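PDB 6NZS: dextranase from Pseudarthrobacter oxydans, which hydrolyses internal alpha-1,6-glucosidic linkages of dextran, as an endo-acting glycoside hydrolase of family 49 with a beta-solenoid body. Local coordinates for residues Gly24-Gly27 and Val31-Ser34; Lys199-Pro204 and Gln275-Gly280; Pro204-Glu207 and His212-Ala215; Ser306-Ser311 and Pro337-Phe342; Ile572-Asp575 and Ser581-Ala584. One frame throughout, in Å; residues are numbered along the deposited sequence.

Contact 1 of 5, residues Gly24-Gly27 and Val31-Ser34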
loop_
_atom_site.group_PDB
_atom_site.type_symbol
_atom_site.label_atom_id
_atom_site.label_comp_id
_atom_site.label_asym_id
_atom_site.label_seq_id
_atom_site.Cartn_x
_atom_site.Cartn_y
_atom_site.Cartn_z
ATOM N N GLY A 24 9.640 19.176 10.433
ATOM C CA GLY A 24 9.411 19.943 9.236
ATOM C C GLY A 24 10.056 19.325 8.018
ATOM O O GLY A 24 10.675 18.259 8.082
ATOM N N PRO A 25 9.900 19.980 6.870
ATOM C CA PRO A 25 10.456 19.432 5.629
ATOM C C PRO A 25 11.971 19.459 5.662
ATOM O O PRO A 25 12.583 20.383 6.203
ATOM C CB PRO A 25 9.912 20.378 4.552
ATOM C CG PRO A 25 9.639 21.654 5.284
ATOM C CD PRO A 25 9.163 21.234 6.645
ATOM N N THR A 26 12.581 18.423 5.099
ATOM C CA THR A 26 14.028 18.444 4.998
ATOM C C THR A 26 14.449 19.304 3.808
ATOM O O THR A 26 13.659 19.595 2.902
ATOM C CB THR A 26 14.577 17.026 4.859
ATOM O OG1 THR A 26 13.975 16.397 3.723
ATOM C CG2 THR A 26 14.244 16.216 6.100
ATOM N N GLY A 27 15.712 19.724 3.828
ATOM C CA GLY A 27 16.248 20.478 2.712
ATOM C C GLY A 27 16.294 19.654 1.440
ATOM O O GLY A 27 16.232 18.423 1.457
ATOM N N VAL A 31 18.349 13.997 3.466
ATOM C CA VAL A 31 17.510 12.806 3.584
ATOM C C VAL A 31 17.148 12.627 5.052
ATOM O O VAL A 31 18.032 12.631 5.914
ATOM C CB VAL A 31 18.238 11.550 3.066
ATOM C CG1 VAL A 31 17.366 10.312 3.261
ATOM C CG2 VAL A 31 18.621 11.705 1.595
ATOM N N ARG A 32 15.856 12.461 5.337
ATOM C CA ARG A 32 15.415 12.276 6.720
ATOM C C ARG A 32 15.809 10.888 7.220
ATOM O O ARG A 32 15.423 9.877 6.623
ATOM C CB ARG A 32 13.901 12.454 6.825
ATOM C CG ARG A 32 13.438 12.825 8.236
ATOM C CD ARG A 32 11.911 12.755 8.394
ATOM N NE ARG A 32 11.172 13.566 7.425
ATOM C CZ ARG A 32 10.910 14.864 7.563
ATOM N NH1 ARG A 32 11.332 15.528 8.636
ATOM N NH2 ARG A 32 10.223 15.502 6.616
ATOM N N ARG A 33 16.567 10.846 8.311
ATOM C CA ARG A 33 16.972 9.609 8.958
ATOM C C ARG A 33 16.001 9.317 10.095
ATOM O O ARG A 33 15.534 10.236 10.769
ATOM C CB ARG A 33 18.382 9.767 9.535
ATOM C CG ARG A 33 18.854 8.569 10.347
ATOM C CD ARG A 33 20.280 8.742 10.825
ATOM N NE ARG A 33 20.587 7.741 11.835
ATOM C CZ ARG A 33 21.725 7.692 12.517
ATOM N NH1 ARG A 33 22.670 8.598 12.287
ATOM N NH2 ARG A 33 21.901 6.758 13.438
ATOM N N SER A 34 15.709 8.035 10.329
ATOM C CA SER A 34 14.850 7.683 11.461
ATOM C C SER A 34 15.447 8.145 12.786
ATOM O O SER A 34 16.603 7.851 13.102
ATOM C CB SER A 34 14.630 6.174 11.524
ATOM O OG SER A 34 13.838 5.820 12.659
HETATM O O HOH W 1 13.643 13.419 3.448
#
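Arg32 reaches back to the loop before its strand and holds the carbonyl of Gly24 with two nitrogens. NH1 of Arg32 lies 2.9 Å from Gly24 O, nearly in line with the C=O bond. NH2 of Arg32 meets the same Gly24 O at 3.2 Å, from above the carbonyl plane. That oxygen sits in the guanidinium plane, only 6° out of it. One face of the guanidinium is covered by the methyl CG2 of Thr26, centred 3.8 Å above it. The same methyl touches Arg32 CB. A bend at chi3 (-55°) turns the arginine head back over this methyl. Further out, a water joins Thr26 OG1, at 3.0 Å, to the backbone N of Arg32. Asn21 O takes a further hydrogen bond from Arg32 NH1, so the arginine holds two carbonyls of the loop. The loop links strands 18-20 and 31-33, a parallel pair in the N-terminal Ig-like domain. Val31 packs on strand 51-58, and Thr26 touches Val19 of strand 18-20.

Contact 2 of 5, residues Lys199-Pro204 and Gln275-Gly280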
loop_
_atom_site.group_PDB
_atom_site.type_symbol
_atom_site.label_atom_id
_atom_site.label_comp_id
_atom_site.label_asym_id
_atom_site.label_seq_id
_atom_site.Cartn_x
_atom_site.Cartn_y
_atom_site.Cartn_z
ATOM N N LYS A 199 19.030 -9.923 -12.945
ATOM C CA LYS A 199 19.827 -8.706 -12.958
ATOM C C LYS A 199 19.855 -8.082 -14.350
ATOM O O LYS A 199 19.714 -6.863 -14.493
ATOM C CB LYS A 199 21.239 -8.994 -12.459
ATOM C CG LYS A 199 22.088 -7.741 -12.351
ATOM C CD LYS A 199 23.513 -8.040 -11.917
ATOM C CE LYS A 199 24.315 -6.747 -11.836
ATOM N NZ LYS A 199 25.701 -6.964 -11.333
ATOM N N GLU A 200 20.014 -8.899 -15.393
ATOM C CA GLU A 200 20.034 -8.345 -16.745
ATOM C C GLU A 200 18.716 -7.661 -17.089
ATOM O O GLU A 200 18.697 -6.631 -17.777
ATOM C CB GLU A 200 20.351 -9.445 -17.759
ATOM C CG GLU A 200 20.460 -8.934 -19.191
ATOM C CD GLU A 200 20.853 -10.017 -20.181
ATOM O OE1 GLU A 200 21.641 -10.914 -19.818
ATOM O OE2 GLU A 200 20.371 -9.964 -21.330
ATOM N N ARG A 201 17.596 -8.222 -16.626
ATOM C CA ARG A 201 16.300 -7.630 -16.928
ATOM C C ARG A 201 16.066 -6.351 -16.138
ATOM O O ARG A 201 15.419 -5.425 -16.641
ATOM C CB ARG A 201 15.181 -8.636 -16.622
ATOM C CG ARG A 201 13.776 -8.121 -16.926
ATOM C CD ARG A 201 12.708 -9.193 -16.769
ATOM N NE ARG A 201 12.588 -9.654 -15.387
ATOM C CZ ARG A 201 11.731 -9.157 -14.494
ATOM N NH1 ARG A 201 10.908 -8.175 -14.826
ATOM N NH2 ARG A 201 11.699 -9.651 -13.263
ATOM N N LEU A 202 16.579 -6.283 -14.907
ATOM C CA LEU A 202 16.163 -5.266 -13.945
ATOM C C LEU A 202 17.209 -4.200 -13.663
ATOM O O LEU A 202 16.880 -3.189 -13.026
ATOM C CB LEU A 202 15.758 -5.935 -12.620
ATOM C CG LEU A 202 14.573 -6.888 -12.759
ATOM C CD1 LEU A 202 14.426 -7.729 -11.493
ATOM C CD2 LEU A 202 13.297 -6.124 -13.035
ATOM N N VAL A 203 18.449 -4.383 -14.105
ATOM C CA VAL A 203 19.511 -3.408 -13.872
ATOM C C VAL A 203 20.154 -3.070 -15.211
ATOM O O VAL A 203 20.801 -3.935 -15.817
ATOM C CB VAL A 203 20.569 -3.945 -12.895
ATOM C CG1 VAL A 203 21.659 -2.894 -12.673
ATOM C CG2 VAL A 203 19.926 -4.342 -11.562
ATOM N N PRO A 204 20.039 -1.837 -15.691
ATOM C CA PRO A 204 20.580 -1.520 -17.016
ATOM C C PRO A 204 22.096 -1.461 -17.005
ATOM O O PRO A 204 22.733 -1.158 -15.993
ATOM C CB PRO A 204 19.969 -0.149 -17.335
ATOM C CG PRO A 204 19.596 0.445 -16.033
ATOM C CD PRO A 204 19.419 -0.670 -15.035
ATOM N N GLN A 275 8.010 -1.678 -24.491
ATOM C CA GLN A 275 8.382 -2.116 -23.147
ATOM C C GLN A 275 8.883 -0.925 -22.346
ATOM O O GLN A 275 9.841 -0.255 -22.750
ATOM C CB GLN A 275 9.467 -3.192 -23.207
ATOM C CG GLN A 275 10.043 -3.573 -21.836
ATOM C CD GLN A 275 9.168 -4.578 -21.109
ATOM O OE1 GLN A 275 8.908 -5.670 -21.614
ATOM N NE2 GLN A 275 8.702 -4.208 -19.916
ATOM N N TYR A 276 8.249 -0.679 -21.201
ATOM C CA TYR A 276 8.672 0.331 -20.246
ATOM C C TYR A 276 9.227 -0.372 -19.015
ATOM O O TYR A 276 8.823 -1.490 -18.688
ATOM C CB TYR A 276 7.487 1.203 -19.804
ATOM C CG TYR A 276 6.924 2.051 -20.920
ATOM C CD1 TYR A 276 7.493 3.275 -21.237
ATOM C CD2 TYR A 276 5.842 1.617 -21.667
ATOM C CE1 TYR A 276 6.992 4.057 -22.266
ATOM C CE2 TYR A 276 5.333 2.387 -22.702
ATOM C CZ TYR A 276 5.914 3.605 -22.994
ATOM O OH TYR A 276 5.412 4.369 -24.037
ATOM N N LYS A 277 10.167 0.285 -18.340
ATOM C CA LYS A 277 10.714 -0.250 -17.099
ATOM C C LYS A 277 10.926 0.881 -16.114
ATOM O O LYS A 277 11.496 1.918 -16.460
ATOM C CB LYS A 277 12.056 -0.959 -17.331
ATOM C CG LYS A 277 11.944 -2.274 -18.093
ATOM C CD LYS A 277 13.306 -2.929 -18.296
ATOM C CE LYS A 277 13.154 -4.307 -18.929
ATOM N NZ LYS A 277 14.460 -4.921 -19.303
ATOM N N VAL A 278 10.478 0.670 -14.881
ATOM C CA VAL A 278 10.871 1.496 -13.747
ATOM C C VAL A 278 11.340 0.500 -12.700
ATOM O O VAL A 278 10.527 -0.273 -12.182
ATOM C CB VAL A 278 9.710 2.350 -13.217
ATOM C CG1 VAL A 278 10.130 3.083 -11.951
ATOM C CG2 VAL A 278 9.244 3.338 -14.297
ATOM N N THR A 279 12.652 0.441 -12.460
ATOM C CA THR A 279 13.206 -0.612 -11.618
ATOM C C THR A 279 14.256 -0.039 -10.687
ATOM O O THR A 279 14.690 1.108 -10.831
ATOM C CB THR A 279 13.827 -1.748 -12.450
ATOM O OG1 THR A 279 14.981 -1.258 -13.146
ATOM C CG2 THR A 279 12.824 -2.285 -13.460
ATOM N N GLY A 280 14.649 -0.854 -9.722
ATOM C CA GLY A 280 15.758 -0.584 -8.829
ATOM C C GLY A 280 15.313 -0.414 -7.385
ATOM O O GLY A 280 14.197 0.025 -7.096
#
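The last turn of helix 196-202 meets strand 275-279, with the CA atoms of Leu202 and Thr279 6.0 Å apart. The chain leaves its helical path at Val203. The carbonyls of Arg201 and Leu202 are both taken by side chains of the strand. Lys277 NZ bonds to Arg201 O at 2.9 Å; the amine approaches one lone pair of this oxygen, level with the carbonyl. The Lys277 chain is extended beyond CG, which carries the amine to the helix end. Thr279 OG1 donates to Leu202 O at 2.7 Å, and lies 32° off the plane of that carbonyl. The strand belongs to the parallel beta-solenoid, between strands 253-256 and 325-335, and the helix end packs against its Lys277 and Thr279 side chains. Leu202 CD2 touches Thr279 CG2 at 3.9 Å. The same CD2 lies over one face of the Arg201 guanidinium, toward its rim. That guanidinium forms salt bridges with Glu356 and Asp328. Trp253 makes a cation-pi contact with Lys277, and its indole N-H bonds to Thr279 OG1.

Contact 3 of 5, residues Pro204-Glu207 and His212-Ala215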
loop_
_atom_site.group_PDB
_atom_site.type_symbol
_atom_site.label_atom_id
_atom_site.label_comp_id
_atom_site.label_asym_id
_atom_site.label_seq_id
_atom_site.Cartn_x
_atom_site.Cartn_y
_atom_site.Cartn_z
ATOM N N PRO A 204 20.039 -1.837 -15.691
ATOM C CA PRO A 204 20.580 -1.520 -17.016
ATOM C C PRO A 204 22.096 -1.461 -17.005
ATOM O O PRO A 204 22.733 -1.158 -15.993
ATOM C CB PRO A 204 19.969 -0.149 -17.335
ATOM C CG PRO A 204 19.596 0.445 -16.033
ATOM C CD PRO A 204 19.419 -0.670 -15.035
ATOM N N THR A 205 22.673 -1.808 -18.150
ATOM C CA THR A 205 24.080 -1.568 -18.431
ATOM C C THR A 205 24.172 -0.739 -19.702
ATOM O O THR A 205 23.172 -0.471 -20.370
ATOM C CB THR A 205 24.858 -2.878 -18.616
ATOM O OG1 THR A 205 24.544 -3.435 -19.896
ATOM C CG2 THR A 205 24.514 -3.881 -17.529
ATOM N N GLU A 206 25.402 -0.344 -20.040
ATOM C CA GLU A 206 25.628 0.402 -21.272
ATOM C C GLU A 206 25.211 -0.383 -22.509
ATOM O O GLU A 206 25.029 0.214 -23.575
ATOM C CB GLU A 206 27.098 0.808 -21.382
ATOM C CG GLU A 206 27.564 1.786 -20.308
ATOM C CD GLU A 206 27.116 3.214 -20.574
ATOM O OE1 GLU A 206 27.138 4.036 -19.630
ATOM O OE2 GLU A 206 26.738 3.515 -21.727
ATOM N N GLU A 207 25.065 -1.703 -22.397
ATOM C CA GLU A 207 24.552 -2.504 -23.500
ATOM C C GLU A 207 23.038 -2.435 -23.630
ATOM O O GLU A 207 22.501 -2.849 -24.662
ATOM C CB GLU A 207 25.007 -3.957 -23.352
ATOM C CG GLU A 207 26.519 -4.117 -23.387
ATOM C CD GLU A 207 26.944 -5.518 -23.761
ATOM O OE1 GLU A 207 26.200 -6.470 -23.436
ATOM O OE2 GLU A 207 28.019 -5.664 -24.381
ATOM N N HIS A 212 21.512 8.352 -19.648
ATOM C CA HIS A 212 21.754 9.627 -18.994
ATOM C C HIS A 212 21.861 9.387 -17.491
ATOM O O HIS A 212 20.972 8.767 -16.895
ATOM C CB HIS A 212 20.600 10.590 -19.278
ATOM C CG HIS A 212 20.668 11.860 -18.488
ATOM N ND1 HIS A 212 21.618 12.831 -18.722
ATOM C CD2 HIS A 212 19.913 12.313 -17.458
ATOM C CE1 HIS A 212 21.447 13.827 -17.871
ATOM N NE2 HIS A 212 20.415 13.540 -17.097
ATOM N N TYR A 213 22.945 9.874 -16.883
ATOM C CA TYR A 213 23.166 9.759 -15.442
ATOM C C TYR A 213 23.014 11.136 -14.817
ATOM O O TYR A 213 23.938 11.959 -14.908
ATOM C CB TYR A 213 24.573 9.233 -15.157
ATOM C CG TYR A 213 24.916 7.879 -15.720
ATOM C CD1 TYR A 213 25.514 7.759 -16.969
ATOM C CD2 TYR A 213 24.685 6.723 -14.985
ATOM C CE1 TYR A 213 25.851 6.523 -17.478
ATOM C CE2 TYR A 213 25.013 5.488 -15.486
ATOM C CZ TYR A 213 25.599 5.394 -16.730
ATOM O OH TYR A 213 25.930 4.162 -17.233
ATOM N N PRO A 214 21.901 11.441 -14.159
ATOM C CA PRO A 214 21.783 12.751 -13.506
ATOM C C PRO A 214 22.830 12.921 -12.416
ATOM O O PRO A 214 23.205 11.968 -11.730
ATOM C CB PRO A 214 20.365 12.729 -12.924
ATOM C CG PRO A 214 19.628 11.744 -13.763
ATOM C CD PRO A 214 20.639 10.686 -14.121
ATOM N N ALA A 215 23.317 14.150 -12.269
ATOM C CA ALA A 215 24.171 14.479 -11.141
ATOM C C ALA A 215 23.312 14.726 -9.911
ATOM O O ALA A 215 22.149 15.119 -10.014
ATOM C CB ALA A 215 24.983 15.741 -11.444
#
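A single surface hydrogen bond joins Tyr213 to Glu206, between the loop after helix 196-202 and the residue just past the short strand 211-212. Tyr213 OH donates to Glu206 OE1 at 2.7 Å. The carboxylate oxygen lies at the edge of the ring, near its plane, and also approaches Tyr213 CE1 at 3.5 Å. The hydroxyl meets OE1 from above the carboxylate plane, 39° out of it, and the two flat groups are turned 40° apart. Glu206 bends at chi2 (-77°), which swings its carboxylate round to the phenol. A phenylalanine in place of Tyr213 would probably leave the Glu206 carboxylate without this donor and free to turn into solvent. The ring of Tyr213 also meets that of Tyr231, on strand 229-232. Just before Glu206, Thr205 OG1 accepts from the backbone N of Glu207 at 3.1 Å. This bond closes an ST turn, in the loop that leads into the parallel beta-solenoid, where strand 211-212 pairs with strand 229-232.

Contact 4 of 5, residues Ser306-Ser311 and Pro337-Phe342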
loop_
_atom_site.group_PDB
_atom_site.type_symbol
_atom_site.label_atom_id
_atom_site.label_comp_id
_atom_site.label_asym_id
_atom_site.label_seq_id
_atom_site.Cartn_x
_atom_site.Cartn_y
_atom_site.Cartn_z
ATOM N N SER A 306 -14.109 20.585 -8.593
ATOM C CA SER A 306 -14.543 19.533 -7.678
ATOM C C SER A 306 -13.435 18.525 -7.383
ATOM O O SER A 306 -13.294 18.078 -6.239
ATOM C CB SER A 306 -15.770 18.826 -8.256
ATOM O OG SER A 306 -15.782 17.452 -7.904
ATOM N N ASN A 307 -12.656 18.149 -8.396
ATOM C CA ASN A 307 -11.607 17.153 -8.233
ATOM C C ASN A 307 -10.472 17.473 -9.195
ATOM O O ASN A 307 -10.593 18.332 -10.071
ATOM C CB ASN A 307 -12.133 15.736 -8.487
ATOM C CG ASN A 307 -12.442 15.481 -9.952
ATOM O OD1 ASN A 307 -11.542 15.240 -10.759
ATOM N ND2 ASN A 307 -13.725 15.536 -10.303
ATOM N N CYS A 308 -9.357 16.770 -9.016
ATOM C CA CYS A 308 -8.223 16.820 -9.933
ATOM C C CYS A 308 -7.807 15.413 -10.328
ATOM O O CYS A 308 -6.614 15.097 -10.432
ATOM C CB CYS A 308 -7.058 17.594 -9.328
ATOM S SG CYS A 308 -6.435 16.920 -7.760
ATOM N N HIS A 309 -8.805 14.554 -10.562
ATOM C CA HIS A 309 -8.568 13.130 -10.785
ATOM C C HIS A 309 -7.528 12.876 -11.866
ATOM O O HIS A 309 -6.751 11.918 -11.765
ATOM C CB HIS A 309 -9.888 12.433 -11.130
ATOM C CG HIS A 309 -9.756 10.959 -11.357
ATOM N ND1 HIS A 309 -9.669 10.050 -10.323
ATOM C CD2 HIS A 309 -9.702 10.235 -12.500
ATOM C CE1 HIS A 309 -9.563 8.830 -10.820
ATOM N NE2 HIS A 309 -9.578 8.914 -12.139
ATOM N N SER A 310 -7.473 13.727 -12.889
ATOM C CA SER A 310 -6.570 13.516 -14.014
ATOM C C SER A 310 -5.465 14.560 -14.137
ATOM O O SER A 310 -4.624 14.435 -15.035
ATOM C CB SER A 310 -7.358 13.434 -15.327
ATOM O OG SER A 310 -7.798 14.721 -15.727
ATOM N N SER A 311 -5.433 15.579 -13.271
ATOM C CA SER A 311 -4.440 16.647 -13.365
ATOM C C SER A 311 -3.540 16.786 -12.143
ATOM O O SER A 311 -2.528 17.495 -12.217
ATOM C CB SER A 311 -5.119 17.996 -13.639
ATOM O OG SER A 311 -6.187 18.211 -12.733
ATOM N N PRO A 337 3.399 10.093 -1.196
ATOM C CA PRO A 337 2.703 10.609 -2.375
ATOM C C PRO A 337 1.767 11.745 -1.992
ATOM O O PRO A 337 1.167 11.737 -0.903
ATOM C CB PRO A 337 1.918 9.388 -2.876
ATOM C CG PRO A 337 1.712 8.555 -1.661
ATOM C CD PRO A 337 2.951 8.734 -0.840
ATOM N N PRO A 338 1.624 12.754 -2.859
ATOM C CA PRO A 338 0.643 13.823 -2.623
ATOM C C PRO A 338 -0.747 13.505 -3.155
ATOM O O PRO A 338 -1.692 14.265 -2.877
ATOM C CB PRO A 338 1.245 14.994 -3.410
ATOM C CG PRO A 338 1.902 14.321 -4.589
ATOM C CD PRO A 338 2.488 13.037 -4.020
ATOM N N TYR A 339 -0.893 12.405 -3.893
ATOM C CA TYR A 339 -2.144 12.017 -4.544
ATOM C C TYR A 339 -2.032 10.531 -4.900
ATOM O O TYR A 339 -1.274 9.801 -4.256
ATOM C CB TYR A 339 -2.407 12.953 -5.745
ATOM C CG TYR A 339 -3.848 12.990 -6.217
ATOM C CD1 TYR A 339 -4.853 13.484 -5.399
ATOM C CD2 TYR A 339 -4.197 12.536 -7.486
ATOM C CE1 TYR A 339 -6.172 13.529 -5.827
ATOM C CE2 TYR A 339 -5.514 12.578 -7.926
ATOM C CZ TYR A 339 -6.495 13.076 -7.090
ATOM O OH TYR A 339 -7.813 13.127 -7.509
ATOM N N HIS A 340 -2.761 10.091 -5.928
ATOM C CA HIS A 340 -2.719 8.677 -6.300
ATOM C C HIS A 340 -1.303 8.264 -6.686
ATOM O O HIS A 340 -0.547 9.033 -7.288
ATOM C CB HIS A 340 -3.621 8.381 -7.503
ATOM C CG HIS A 340 -5.063 8.714 -7.299
ATOM N ND1 HIS A 340 -5.984 8.644 -8.324
ATOM C CD2 HIS A 340 -5.749 9.113 -6.204
ATOM C CE1 HIS A 340 -7.173 8.994 -7.868
ATOM N NE2 HIS A 340 -7.058 9.287 -6.586
ATOM N N SER A 341 -0.967 7.005 -6.375
ATOM C CA SER A 341 0.376 6.498 -6.654
ATOM C C SER A 341 0.603 6.233 -8.139
ATOM O O SER A 341 1.696 6.491 -8.652
ATOM C CB SER A 341 0.641 5.219 -5.847
ATOM O OG SER A 341 -0.258 4.162 -6.200
ATOM N N PHE A 342 -0.400 5.716 -8.844
ATOM C CA PHE A 342 -0.108 5.066 -10.116
ATOM C C PHE A 342 -1.352 5.091 -10.990
ATOM O O PHE A 342 -2.441 4.760 -10.519
ATOM C CB PHE A 342 0.310 3.608 -9.841
ATOM C CG PHE A 342 0.655 2.840 -11.079
ATOM C CD1 PHE A 342 -0.333 2.186 -11.800
ATOM C CD2 PHE A 342 1.960 2.790 -11.532
ATOM C CE1 PHE A 342 -0.024 1.500 -12.959
ATOM C CE2 PHE A 342 2.273 2.098 -12.697
ATOM C CZ PHE A 342 1.285 1.456 -13.397
HETATM O O HOH W 2 -9.731 11.012 -7.967
#
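Tyr339 swings its ring out opposite the backbone N (chi1 -160°) and so reaches the 306-311 loop. His340 has CG beside its backbone N, and its imidazole lies against the tyrosine. Tyr339 CE2 sits over the centre of the His340 ring, 3.7 Å above the plane. Across the contact, Cys308 SG lies over a face of the phenol, 4.2 Å from the centroid of the Tyr339 ring and 27° off its normal. This is a sulfur-aromatic contact, made by a sulfur that is disulfide-bonded to Cys312. The hydroxyl rests against the backbone, with Tyr339 OH 3.4 Å from His309 CA, without a hydrogen bond across the segments. A water lies 2.9 Å from Tyr339 OH; its very short approach to His309 ND1 makes a bridge to that ring doubtful. His309 ND1 is 3.7 Å from His340 CE1, and these two imidazoles meet obliquely with planes at 74°. Cut back to an alanine, this tyrosine position would probably leave a gap where the ring meets Cys308 SG and take away the hydroxyl partner of the water. Asn307 OD1 accepts from His309 N at 2.8 Å, on a lone pair, in an Asx turn that spans Cys308. The 306-311 loop comes between strands 283-285 and 316-320. Its partner links strands 325-335 and 342-346 of the beta-solenoid, and His309 also touches Tyr345 on strand 342-346.

Contact 5 of 5, residues Ile572-Asp575 and Ser581-Ala584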
loop_
_atom_site.group_PDB
_atom_site.type_symbol
_atom_site.label_atom_id
_atom_site.label_comp_id
_atom_site.label_asym_id
_atom_site.label_seq_id
_atom_site.Cartn_x
_atom_site.Cartn_y
_atom_site.Cartn_z
ATOM N N ILE A 572 -22.752 -10.391 9.570
ATOM C CA ILE A 572 -23.231 -10.412 8.187
ATOM C C ILE A 572 -24.655 -9.872 8.144
ATOM O O ILE A 572 -25.581 -10.503 8.663
ATOM C CB ILE A 572 -23.133 -11.811 7.570
ATOM C CG1 ILE A 572 -21.670 -12.218 7.397
ATOM C CG2 ILE A 572 -23.855 -11.861 6.218
ATOM C CD1 ILE A 572 -21.478 -13.683 7.017
ATOM N N GLY A 573 -24.824 -8.707 7.515
ATOM C CA GLY A 573 -26.114 -8.057 7.346
ATOM C C GLY A 573 -26.515 -7.952 5.884
ATOM O O GLY A 573 -27.046 -6.932 5.439
ATOM N N PHE A 574 -26.239 -9.014 5.134
ATOM C CA PHE A 574 -26.604 -9.070 3.724
ATOM C C PHE A 574 -28.124 -8.989 3.576
ATOM O O PHE A 574 -28.877 -9.440 4.443
ATOM C CB PHE A 574 -26.107 -10.393 3.135
ATOM C CG PHE A 574 -24.588 -10.535 3.081
ATOM C CD1 PHE A 574 -23.740 -9.461 3.347
ATOM C CD2 PHE A 574 -24.025 -11.755 2.736
ATOM C CE1 PHE A 574 -22.355 -9.616 3.273
ATOM C CE2 PHE A 574 -22.653 -11.922 2.672
ATOM C CZ PHE A 574 -21.812 -10.845 2.939
ATOM N N ASP A 575 -28.581 -8.405 2.467
ATOM C CA ASP A 575 -30.020 -8.264 2.251
ATOM C C ASP A 575 -30.690 -9.633 2.212
ATOM O O ASP A 575 -30.169 -10.585 1.627
ATOM C CB ASP A 575 -30.301 -7.556 0.921
ATOM C CG ASP A 575 -29.984 -6.071 0.947
ATOM O OD1 ASP A 575 -29.473 -5.551 1.962
ATOM O OD2 ASP A 575 -30.231 -5.415 -0.087
ATOM N N SER A 581 -27.826 -16.163 -2.675
ATOM C CA SER A 581 -26.680 -15.693 -3.435
ATOM C C SER A 581 -25.396 -15.664 -2.617
ATOM O O SER A 581 -24.389 -15.139 -3.096
ATOM C CB SER A 581 -26.960 -14.310 -4.018
ATOM O OG SER A 581 -27.901 -14.401 -5.081
ATOM N N TRP A 582 -25.407 -16.197 -1.394
ATOM C CA TRP A 582 -24.172 -16.257 -0.618
ATOM C C TRP A 582 -24.157 -17.503 0.249
ATOM O O TRP A 582 -25.191 -18.122 0.510
ATOM C CB TRP A 582 -23.933 -15.000 0.239
ATOM C CG TRP A 582 -24.904 -14.803 1.372
ATOM C CD1 TRP A 582 -26.134 -14.233 1.291
ATOM C CD2 TRP A 582 -24.704 -15.133 2.762
ATOM N NE1 TRP A 582 -26.730 -14.198 2.533
ATOM C CE2 TRP A 582 -25.872 -14.746 3.451
ATOM C CE3 TRP A 582 -23.658 -15.722 3.484
ATOM C CZ2 TRP A 582 -26.024 -14.930 4.825
ATOM C CZ3 TRP A 582 -23.813 -15.903 4.854
ATOM C CH2 TRP A 582 -24.987 -15.510 5.503
ATOM N N ASN A 583 -22.964 -17.843 0.725
ATOM C CA ASN A 583 -22.794 -18.924 1.679
ATOM C C ASN A 583 -21.585 -18.602 2.543
ATOM O O ASN A 583 -20.661 -17.910 2.109
ATOM C CB ASN A 583 -22.613 -20.272 0.968
ATOM C CG ASN A 583 -22.829 -21.459 1.893
ATOM O OD1 ASN A 583 -23.308 -21.313 3.020
ATOM N ND2 ASN A 583 -22.467 -22.640 1.421
ATOM N N ALA A 584 -21.611 -19.096 3.777
ATOM C CA ALA A 584 -20.462 -19.060 4.674
ATOM C C ALA A 584 -20.340 -20.453 5.265
ATOM O O ALA A 584 -21.289 -20.940 5.887
ATOM C CB ALA A 584 -20.648 -18.021 5.790
HETATM O O HOH W 3 -29.193 -12.858 3.035
#
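Trp582 presents one face of its indole to Ile572 and Phe574. From CB outward, the tryptophan first meets the phenyl ring: CB of Trp582 is 4.1 Å from Phe574 CD2. CG and CD2 follow, with Trp582 CD2 only 3.4 Å from Phe574 CD2. The phenyl edge points at the five-membered ring, the planes standing at 86°, in a T-shaped (edge-to-face) pair. On the pyrrole side, Trp582 NE1 gives its hydrogen to a water at 2.8 Å, near the indole plane. That water in turn donates to Asp575 O, also at 2.8 Å. The far side of the six-membered ring meets Ile572, while Trp582 CE3 still touches Phe574 CE2. Trp582 CZ3 touches Ile572 CD1 at 3.9 Å. Ile572 CG2 sits 4.2 Å from the six-ring centroid, 22° off the normal, as a CH-pi contact. The same methyl also covers the centre of one Phe574 face, so it is wedged between the two aromatic groups. Trp582 has CG between its backbone N and carbonyl carbon (chi1 68°), which turns the indole toward the 572-575 segment. Trp579 and Trp564 add further ring contacts, and Lys559 makes a cation-pi contact with the indole. The cluster lies at the C-terminal end of the solenoid, where strand 582-585 pairs in parallel with strand 545-552. Cohesion here is mainly apolar and aromatic, while the one polar indole atom is satisfied through water.

Overall arrangement
From the N terminus, contact 1 closes a tight loop in the Ig-like domain, between strands 18-20 and 31-33. Contacts 2 and 3 both start around helix 196-202 and share Pro204. Contact 3 closes a short loop, and it falls within the longer span that contact 2 bridges, from the helix to strand 275-279. Their centres are about 12 Å apart. Contact 4 comes next in series and joins two solenoid loops near mid-body, with its nearest atoms about 7 Å from contact 2. Contact 5 closes the last loop, before strand 582-585. Its centre lies about 45 Å from that of contact 2, although both reach the long run of parallel solenoid strands.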